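Local coordinates for protein NADH oxidase (PDB 6RVB) that uses NADH and a bound FAD to reduce coenzyme A disulfide, and probably also acts as an NADH:menaquinone oxidoreductase, at residues Val211-Phe216 with Val225-Gly230; Gly254-Pro259 with Arg270-Gly275; Ala335-Gly340 with Leu399-Leu404; Lys144-Ala149 with Arg169-Gln174. All coordinates share one frame; numbering follows the deposited sequence.

Interaction 1: Val211-Phe216 with Val225-Gly230; sequences VKVEAF and VETSEG
E226 O takes two amide protons from the facing strand, from E214 N at 2.8 Å and from A215 N at 3.2 Å, both in the plane of its carbonyl. Two successive residues thus face one, a classic beta bulge in an antiparallel hairpin. The return bond from E226 N to A215 O (2.9 Å) makes A215 and E226 a hydrogen-bonded pair, whereas V213 and T227 form a non-hydrogen-bonded one. Past T227, S228 N gives to K212 O at 3.2 Å, and K212 N gives to S228 OG, also at 3.2 Å; a chi1 of 72° puts this OG between its backbone N and carbonyl carbon, facing K212 N. On the apolar face V213 CG1 meets V225 CG1 at 3.8 Å, while V225 CG2 lies in the plane of the F216 ring at its edge, 3.6 Å from F216 CD1. S228 sits in a type I turn, T227-G230, in which T227 OG1 accepts from E229 N, an ST turn, and gives to G230 O. E226 OE1 forms a salt bridge with R217 NE. The hairpin lies against the Rossmann-type NAD-binding sheet, V213 and F216 touching strand 151-155 and V225 strands 174-178 and 236-239.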
# COMPACT_ATOMS: atom_id res chain seq x y z
N VAL A 211 -5.01 -35.06 -3.72
CA VAL A 211 -4.31 -36.23 -3.24
C VAL A 211 -5.08 -36.79 -2.04
O VAL A 211 -5.61 -36.06 -1.23
CB VAL A 211 -2.98 -35.75 -2.79
CG1 VAL A 211 -2.19 -36.80 -2.02
CG2 VAL A 211 -2.27 -35.26 -3.92
N LYS A 212 -5.16 -38.10 -1.93
CA LYS A 212 -5.78 -38.66 -0.78
C LYS A 212 -4.64 -39.24 0.02
O LYS A 212 -4.25 -40.33 -0.23
CB LYS A 212 -6.83 -39.70 -1.18
CG LYS A 212 -7.98 -39.91 -0.16
CD LYS A 212 -7.51 -40.39 1.22
CE LYS A 212 -8.62 -40.53 2.26
NZ LYS A 212 -9.84 -41.17 1.70
N VAL A 213 -4.06 -38.51 0.97
CA VAL A 213 -2.99 -39.21 1.70
C VAL A 213 -3.50 -40.41 2.53
O VAL A 213 -4.40 -40.27 3.33
CB VAL A 213 -2.20 -38.26 2.58
CG1 VAL A 213 -1.28 -39.05 3.46
CG2 VAL A 213 -1.44 -37.30 1.72
N GLU A 214 -2.93 -41.58 2.35
CA GLU A 214 -3.51 -42.76 2.98
C GLU A 214 -2.78 -43.32 4.17
O GLU A 214 -3.41 -43.89 5.04
CB GLU A 214 -3.69 -43.87 1.98
CG GLU A 214 -4.98 -43.85 1.23
CD GLU A 214 -4.80 -44.44 -0.18
OE1 GLU A 214 -3.65 -44.87 -0.54
OE2 GLU A 214 -5.83 -44.45 -0.91
N ALA A 215 -1.46 -43.18 4.24
CA ALA A 215 -0.77 -43.50 5.50
C ALA A 215 0.65 -43.14 5.48
O ALA A 215 1.18 -43.04 4.42
CB ALA A 215 -0.88 -44.90 5.80
N PHE A 216 1.25 -42.98 6.65
CA PHE A 216 2.62 -42.62 6.73
C PHE A 216 3.40 -43.86 6.98
O PHE A 216 3.19 -44.46 8.00
CB PHE A 216 2.86 -41.60 7.81
CG PHE A 216 2.24 -40.29 7.50
CD1 PHE A 216 2.61 -39.55 6.38
CD2 PHE A 216 1.27 -39.79 8.32
CE1 PHE A 216 2.05 -38.38 6.10
CE2 PHE A 216 0.67 -38.58 8.06
CZ PHE A 216 1.07 -37.87 6.94
N VAL A 225 4.89 -41.99 3.46
CA VAL A 225 3.70 -41.29 2.74
C VAL A 225 3.17 -41.96 1.48
O VAL A 225 3.67 -41.73 0.40
CB VAL A 225 3.75 -39.67 2.33
CG1 VAL A 225 2.29 -39.15 2.24
CG2 VAL A 225 4.45 -38.78 3.34
N GLU A 226 2.10 -42.70 1.69
CA GLU A 226 1.46 -43.52 0.74
C GLU A 226 0.24 -42.77 0.38
O GLU A 226 -0.53 -42.45 1.24
CB GLU A 226 1.11 -44.82 1.43
CG GLU A 226 2.37 -45.62 1.76
CD GLU A 226 2.14 -47.01 2.33
OE1 GLU A 226 3.18 -47.63 2.68
OE2 GLU A 226 0.96 -47.44 2.46
N THR A 227 0.05 -42.47 -0.90
CA THR A 227 -1.13 -41.73 -1.35
C THR A 227 -1.86 -42.44 -2.46
O THR A 227 -1.27 -43.20 -3.18
CB THR A 227 -0.73 -40.34 -1.86
OG1 THR A 227 -0.37 -40.43 -3.22
CG2 THR A 227 0.42 -39.87 -1.17
N SER A 228 -3.15 -42.17 -2.60
CA SER A 228 -3.95 -42.49 -3.80
C SER A 228 -3.18 -42.29 -5.12
O SER A 228 -3.47 -42.93 -6.12
CB SER A 228 -5.20 -41.60 -3.87
OG SER A 228 -4.82 -40.28 -4.20
N GLU A 229 -2.22 -41.39 -5.16
CA GLU A 229 -1.59 -41.02 -6.43
C GLU A 229 -0.17 -41.56 -6.54
O GLU A 229 0.64 -41.06 -7.33
CB GLU A 229 -1.55 -39.49 -6.63
CG GLU A 229 -2.89 -38.75 -6.44
CD GLU A 229 -3.85 -38.92 -7.63
OE1 GLU A 229 -4.79 -38.10 -7.75
OE2 GLU A 229 -3.68 -39.88 -8.44
N GLY A 230 0.19 -42.55 -5.75
CA GLY A 230 1.60 -42.88 -5.74
C GLY A 230 2.25 -42.77 -4.39
O GLY A 230 1.59 -42.57 -3.39

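Interaction 2: Gly254-Pro259 with Arg270-Gly275; sequences GVALGP and RTNLEG
V255 sets its side chain against three consecutive residues, T271, N272 and L273, of the facing loop. Its CB lies beside the terminal amide group of N272, the two side chains passing at a slant. From there the branches divide. CG1, placed opposite the backbone N by a chi1 of 169°, reaches T271 CG2 at 4.0 Å, and the valine and threonine side chains cross at about a right angle. CG2 takes the other direction and meets L273 CD1 at 4.1 Å, a light apolar touch. L273 also reaches back to the chain before the valine, with its CD2 3.9 Å from G254 O.

N272 covers the backbone next to V255: its CG stands 3.4 Å from A256 N and 3.9 Å from A256 CB, which brings the amide end up to the peptide groups of G254 to A256. T271 turns its methyl to the valine, while its hydroxyl OG1 bonds to V276 O and takes a weak bond from L273 N at 3.3 Å, which ties the bend at N272 to the following strand.

G254, with positive phi, closes helix 248-252 in a Schellman motif, and the chain leaves it as an extended loop in which A256 pairs by backbone bonds with A264. V255 packs on A250 of that helix, on I263 and on V276 of strand 276-278, the edge strand of the parallel sheet beside strand 108-111, to which G275 bonds at L109.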
# COMPACT_ATOMS: atom_id res chain seq x y z
N GLY A 254 -18.14 -23.32 31.59
CA GLY A 254 -19.42 -22.85 31.09
C GLY A 254 -19.51 -21.53 30.35
O GLY A 254 -20.56 -20.86 30.39
N VAL A 255 -18.40 -21.16 29.70
CA VAL A 255 -18.36 -20.10 28.70
C VAL A 255 -19.06 -20.56 27.37
O VAL A 255 -18.89 -21.68 26.95
CB VAL A 255 -16.90 -19.76 28.40
CG1 VAL A 255 -16.78 -18.87 27.19
CG2 VAL A 255 -16.25 -19.14 29.58
N ALA A 256 -19.88 -19.74 26.75
CA ALA A 256 -20.50 -20.11 25.50
C ALA A 256 -19.62 -20.05 24.31
O ALA A 256 -18.83 -19.14 24.15
CB ALA A 256 -21.62 -19.29 25.26
N LEU A 257 -19.80 -21.05 23.44
CA LEU A 257 -19.14 -21.05 22.16
C LEU A 257 -20.07 -20.47 21.10
O LEU A 257 -21.29 -20.58 21.20
CB LEU A 257 -18.68 -22.44 21.79
CG LEU A 257 -17.74 -23.06 22.77
CD1 LEU A 257 -17.19 -24.36 22.19
CD2 LEU A 257 -16.63 -22.07 23.06
N GLY A 258 -19.48 -19.82 20.10
CA GLY A 258 -20.27 -19.25 19.04
C GLY A 258 -20.46 -20.29 17.97
O GLY A 258 -19.97 -21.38 18.10
N PRO A 259 -21.18 -19.96 16.92
CA PRO A 259 -21.46 -20.96 15.90
C PRO A 259 -20.20 -21.50 15.17
O PRO A 259 -20.23 -22.56 14.63
CB PRO A 259 -22.38 -20.23 14.96
CG PRO A 259 -22.20 -18.78 15.23
CD PRO A 259 -21.75 -18.63 16.62
N ARG A 270 -16.24 -9.44 26.00
CA ARG A 270 -16.81 -10.16 27.09
C ARG A 270 -17.50 -11.43 26.73
O ARG A 270 -18.20 -11.49 25.76
CB ARG A 270 -17.81 -9.31 27.79
CG ARG A 270 -18.02 -9.82 29.37
CD ARG A 270 -18.47 -8.69 30.48
NE ARG A 270 -19.79 -8.10 30.15
CZ ARG A 270 -19.96 -7.25 29.17
NH1 ARG A 270 -18.90 -6.90 28.51
NH2 ARG A 270 -21.14 -6.79 28.86
N THR A 271 -17.31 -12.48 27.51
CA THR A 271 -18.04 -13.70 27.29
C THR A 271 -19.37 -13.64 27.96
O THR A 271 -19.79 -12.62 28.48
CB THR A 271 -17.29 -14.91 27.81
OG1 THR A 271 -17.15 -14.86 29.22
CG2 THR A 271 -15.94 -14.94 27.26
N ASN A 272 -20.06 -14.76 27.95
CA ASN A 272 -21.35 -14.82 28.57
C ASN A 272 -21.27 -14.75 30.09
O ASN A 272 -22.25 -14.58 30.73
CB ASN A 272 -22.07 -16.09 28.16
CG ASN A 272 -21.33 -17.32 28.62
OD1 ASN A 272 -21.77 -18.05 29.48
ND2 ASN A 272 -20.17 -17.50 28.09
N LEU A 273 -20.13 -14.92 30.71
CA LEU A 273 -20.04 -14.81 32.16
C LEU A 273 -19.50 -13.50 32.61
O LEU A 273 -18.51 -12.99 32.01
CB LEU A 273 -19.08 -15.88 32.64
CG LEU A 273 -19.47 -17.31 32.21
CD1 LEU A 273 -18.58 -18.30 32.81
CD2 LEU A 273 -20.77 -17.62 32.56
N GLU A 274 -20.10 -12.94 33.69
CA GLU A 274 -19.61 -11.61 34.24
C GLU A 274 -18.20 -11.82 34.67
O GLU A 274 -17.99 -12.82 35.29
CB GLU A 274 -20.35 -11.12 35.48
CG GLU A 274 -21.56 -10.15 35.32
CD GLU A 274 -21.25 -8.83 34.52
OE1 GLU A 274 -22.25 -8.21 34.03
OE2 GLU A 274 -20.04 -8.40 34.38
N GLY A 275 -17.25 -10.94 34.30
CA GLY A 275 -15.84 -11.12 34.66
C GLY A 275 -14.90 -11.82 33.69
O GLY A 275 -13.67 -11.75 33.81

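Interaction 3: Ala335-Gly340 with Leu399-Leu404; sequences AVATTG and LRIDVL
I401 carries almost all of this contact, wedged against A337 and T339, which point to the helix from the same face of strand 334-340. Its CB sits 3.9 Å from A337 CB. The CG1 branch, turned opposite the backbone N (chi1 -163°), runs along the strand to T339, whose side chain passes it antiparallel. At its end I401 CD1 lies 3.6 Å from T339 CG2 and 3.5 Å from A337 O. T339 offers its methyl here, while its OG1 hydrogen-bonds to T326 OG1. With an alanine here, losing CG1, CG2 and CD1, a gap would probably open beside T339 and over A337 O, and the threonine methyl would lose its main neighbour from the helix.

The looser part comes one helical turn on, where L404 adds just CB, 4.0 Å from T339 CG2. All five touching residues are buried, and this looser side is not a solvent face. D402 and V403 meet the second subunit, D402 OD1 bonding to A423 N of that subunit, as befits the dimerisation domain. Within the chain, helix 401-409 packs on the antiparallel sheet, with I328 of strand 327-331 beside A337, and L377 of strand 372-380 and L435 of helix 434-438 against L404.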
# COMPACT_ATOMS: atom_id res chain seq x y z
N ALA A 335 4.21 -11.89 -2.99
CA ALA A 335 3.42 -11.42 -1.81
C ALA A 335 1.93 -11.55 -2.13
O ALA A 335 1.49 -10.96 -3.13
CB ALA A 335 3.76 -9.99 -1.52
N VAL A 336 1.18 -12.37 -1.40
CA VAL A 336 -0.21 -12.65 -1.77
C VAL A 336 -1.19 -12.09 -0.74
O VAL A 336 -1.17 -12.53 0.43
CB VAL A 336 -0.48 -14.15 -1.88
CG1 VAL A 336 -1.92 -14.42 -2.11
CG2 VAL A 336 0.29 -14.72 -3.02
N ALA A 337 -2.04 -11.14 -1.14
CA ALA A 337 -2.92 -10.61 -0.15
C ALA A 337 -4.40 -10.70 -0.50
O ALA A 337 -4.80 -10.40 -1.60
CB ALA A 337 -2.54 -9.27 0.22
N THR A 338 -5.24 -11.11 0.44
CA THR A 338 -6.66 -11.21 0.19
C THR A 338 -7.36 -10.48 1.31
O THR A 338 -6.75 -10.18 2.33
CB THR A 338 -7.16 -12.72 0.17
OG1 THR A 338 -6.78 -13.48 1.36
CG2 THR A 338 -6.60 -13.36 -1.03
N THR A 339 -8.65 -10.23 1.12
CA THR A 339 -9.47 -9.47 2.03
C THR A 339 -10.92 -9.67 1.59
O THR A 339 -11.21 -9.77 0.38
CB THR A 339 -9.09 -7.97 2.00
OG1 THR A 339 -9.62 -7.37 3.14
CG2 THR A 339 -9.64 -7.18 0.73
N GLY A 340 -11.85 -9.68 2.54
CA GLY A 340 -13.22 -9.84 2.14
C GLY A 340 -13.52 -11.27 1.77
O GLY A 340 -12.80 -12.15 2.19
N LEU A 399 -0.54 -5.10 -1.06
CA LEU A 399 -0.39 -4.14 0.18
C LEU A 399 -1.22 -2.90 -0.12
O LEU A 399 -1.62 -2.17 0.80
CB LEU A 399 1.03 -3.48 0.62
CG LEU A 399 1.08 -3.29 2.16
CD1 LEU A 399 0.85 -4.60 3.04
CD2 LEU A 399 2.35 -2.85 2.74
N ARG A 400 -1.40 -2.63 -1.42
CA ARG A 400 -2.60 -1.97 -1.89
C ARG A 400 -3.88 -2.69 -1.32
O ARG A 400 -4.92 -2.11 -1.20
CB ARG A 400 -2.61 -1.95 -3.42
CG ARG A 400 -1.99 -0.77 -4.07
CD ARG A 400 -1.78 -0.93 -5.54
NE ARG A 400 -0.41 -1.30 -5.74
CZ ARG A 400 0.47 -0.56 -6.39
NH1 ARG A 400 0.12 0.58 -6.93
NH2 ARG A 400 1.73 -0.98 -6.49
N ILE A 401 -3.79 -3.95 -0.91
CA ILE A 401 -4.93 -4.61 -0.32
C ILE A 401 -5.53 -3.75 0.77
O ILE A 401 -6.74 -3.77 0.96
CB ILE A 401 -4.54 -5.97 0.29
CG1 ILE A 401 -5.77 -6.81 0.51
CG2 ILE A 401 -3.93 -5.81 1.58
CD1 ILE A 401 -6.31 -7.36 -0.67
N ASP A 402 -4.71 -2.96 1.48
CA ASP A 402 -5.21 -2.15 2.57
C ASP A 402 -6.31 -1.20 2.08
O ASP A 402 -7.26 -0.93 2.79
CB ASP A 402 -4.07 -1.43 3.34
CG ASP A 402 -3.36 -2.33 4.31
OD1 ASP A 402 -3.95 -3.42 4.62
OD2 ASP A 402 -2.20 -2.03 4.78
N VAL A 403 -6.21 -0.72 0.84
CA VAL A 403 -7.19 0.16 0.30
C VAL A 403 -8.56 -0.50 0.28
O VAL A 403 -9.56 0.07 0.72
CB VAL A 403 -6.85 0.66 -1.09
CG1 VAL A 403 -8.04 1.51 -1.63
CG2 VAL A 403 -5.69 1.58 -0.98
N LEU A 404 -8.61 -1.74 -0.19
CA LEU A 404 -9.87 -2.42 -0.32
C LEU A 404 -10.40 -2.73 1.03
O LEU A 404 -11.61 -2.64 1.22
CB LEU A 404 -9.71 -3.69 -1.12
CG LEU A 404 -9.12 -3.61 -2.51
CD1 LEU A 404 -8.88 -5.06 -2.93
CD2 LEU A 404 -10.11 -2.92 -3.37

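Interaction 4: Lys144-Ala149 with Arg169-Gln174; sequences KALPQA and RKRGLQ
The guanidinium of R171 lies flat over an aliphatic carbon: L146 CB sits 3.7 Å above its plane, offset toward the rim, and 3.8 Å from R171 NH2. The chain gets there by bending twice (chi2 -77°, chi3 -125°), which swings the group across to the end of the other helix. R171 NH1 comes within 4.0 Å of P147 CB, and R171 NE gives a hydrogen bond to L50 O. A serine in its place would probably leave L50 O without this donor and uncover L146 and the flank of P147.

Beside the arginine the contact is apolar. L173 CD1 meets L146 CD1 at 3.8 Å, the two side chains crossing at about a right angle, and L173 CD2 lies 3.6 Å from A149 CB. The contact ties the entry of the first strand, 151-155, of a beta-alpha-beta unit of the Rossmann-type NAD-binding domain to the turn between its helix, 159-170, and its second strand, 174-178. The helix stops in a Schellman motif with G172 at positive phi, its N bonded to R169 O at 2.7 Å, so that the chain reverses and L173 faces the incoming loop. R169 fixes this turn, NH1 reaching L173 O at 2.9 Å nearly in its guanidinium plane, while R169 NE bonds to H203 O and Q174 pairs by backbone bonds with R150 and A152.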
# COMPACT_ATOMS: atom_id res chain seq x y z
N LYS A 144 16.20 -28.96 14.92
CA LYS A 144 16.99 -30.13 15.19
C LYS A 144 17.06 -31.11 14.03
O LYS A 144 18.16 -31.55 13.67
CB LYS A 144 16.37 -30.83 16.36
CG LYS A 144 17.28 -31.23 17.46
CD LYS A 144 16.99 -30.51 18.80
CE LYS A 144 15.87 -31.20 19.66
NZ LYS A 144 15.34 -30.27 20.78
N ALA A 145 15.89 -31.46 13.47
CA ALA A 145 15.73 -32.28 12.24
C ALA A 145 16.32 -31.77 10.94
O ALA A 145 16.81 -32.53 10.14
CB ALA A 145 14.33 -32.50 11.99
N LEU A 146 16.19 -30.48 10.73
CA LEU A 146 16.43 -29.88 9.48
C LEU A 146 17.84 -30.07 8.87
O LEU A 146 18.00 -30.41 7.69
CB LEU A 146 15.99 -28.42 9.57
CG LEU A 146 14.96 -27.79 8.65
CD1 LEU A 146 14.12 -28.81 7.89
CD2 LEU A 146 14.08 -26.91 9.48
N PRO A 147 18.90 -29.83 9.64
CA PRO A 147 20.21 -30.08 8.97
C PRO A 147 20.35 -31.58 8.97
O PRO A 147 19.98 -32.19 9.97
CB PRO A 147 21.20 -29.46 9.92
CG PRO A 147 20.49 -29.62 11.26
CD PRO A 147 19.01 -29.53 11.07
N GLN A 148 20.78 -32.20 7.90
CA GLN A 148 20.47 -33.65 7.76
C GLN A 148 19.21 -33.86 6.95
O GLN A 148 18.43 -34.71 7.26
CB GLN A 148 20.27 -34.39 9.08
CG GLN A 148 21.46 -35.25 9.50
CD GLN A 148 22.65 -34.41 9.98
OE1 GLN A 148 23.68 -34.21 9.25
NE2 GLN A 148 22.53 -33.89 11.22
N ALA A 149 19.09 -33.06 5.89
CA ALA A 149 17.93 -32.94 4.99
C ALA A 149 16.90 -33.93 5.32
O ALA A 149 16.48 -33.87 6.47
CB ALA A 149 18.35 -32.99 3.56
N ARG A 169 12.96 -25.38 1.34
CA ARG A 169 13.78 -25.39 0.14
C ARG A 169 15.06 -24.60 0.45
O ARG A 169 16.17 -25.05 0.14
CB ARG A 169 13.04 -24.79 -1.03
CG ARG A 169 11.98 -25.61 -1.55
CD ARG A 169 12.49 -26.74 -2.40
NE ARG A 169 13.22 -26.30 -3.56
CZ ARG A 169 14.48 -26.62 -3.79
NH1 ARG A 169 15.10 -27.43 -2.95
NH2 ARG A 169 15.08 -26.16 -4.88
N LYS A 170 14.91 -23.44 1.09
CA LYS A 170 16.05 -22.58 1.46
C LYS A 170 17.06 -23.34 2.34
O LYS A 170 18.18 -22.94 2.52
CB LYS A 170 15.57 -21.33 2.23
CG LYS A 170 14.91 -20.30 1.39
CD LYS A 170 14.82 -18.90 2.00
CE LYS A 170 14.01 -18.05 0.98
NZ LYS A 170 13.76 -16.64 1.33
N ARG A 171 16.63 -24.41 2.93
CA ARG A 171 17.48 -25.28 3.73
C ARG A 171 17.97 -26.50 2.98
O ARG A 171 18.44 -27.44 3.55
CB ARG A 171 16.69 -25.74 4.92
CG ARG A 171 16.65 -24.65 5.89
CD ARG A 171 18.01 -24.64 6.57
NE ARG A 171 17.82 -24.72 7.99
CZ ARG A 171 18.55 -25.48 8.77
NH1 ARG A 171 19.55 -26.19 8.25
NH2 ARG A 171 18.27 -25.48 10.05
N GLY A 172 17.82 -26.47 1.67
CA GLY A 172 18.23 -27.59 0.89
C GLY A 172 17.40 -28.80 0.68
O GLY A 172 17.82 -29.52 -0.17
N LEU A 173 16.32 -29.06 1.40
CA LEU A 173 15.56 -30.32 1.23
C LEU A 173 14.84 -30.33 -0.11
O LEU A 173 14.68 -29.29 -0.76
CB LEU A 173 14.54 -30.59 2.34
CG LEU A 173 14.78 -30.07 3.71
CD1 LEU A 173 13.96 -30.80 4.64
CD2 LEU A 173 16.15 -30.20 4.11
N GLN A 174 14.46 -31.52 -0.57
CA GLN A 174 13.67 -31.48 -1.74
C GLN A 174 12.26 -31.51 -1.17
O GLN A 174 12.02 -32.22 -0.18
CB GLN A 174 14.06 -32.54 -2.77
CG GLN A 174 13.89 -34.00 -2.37
CD GLN A 174 14.04 -34.99 -3.61
OE1 GLN A 174 14.32 -34.51 -4.72
NE2 GLN A 174 13.86 -36.33 -3.41

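How the interactions relate
Interaction 3 is the one fully buried contact, held by van der Waals packing with no hydrogen bond across it, in the dimerisation domain, whereas interactions 1, 2 and 4 are partly exposed and lie in the nucleotide-binding part. Interactions 1 and 4 both adjoin the NAD-binding sheet, their centres 22 Å apart: the first is held by backbone bonds over an apolar face beside bound NAD, the second joins two connections through leucines and a flat arginine, away from the annotated sites. Interaction 2 belongs to the FAD-side sheet, 44 Å from interaction 4 between centres and across the middle of the chain from it, and relies on loop packing around one valine. None of the four contacts touches another.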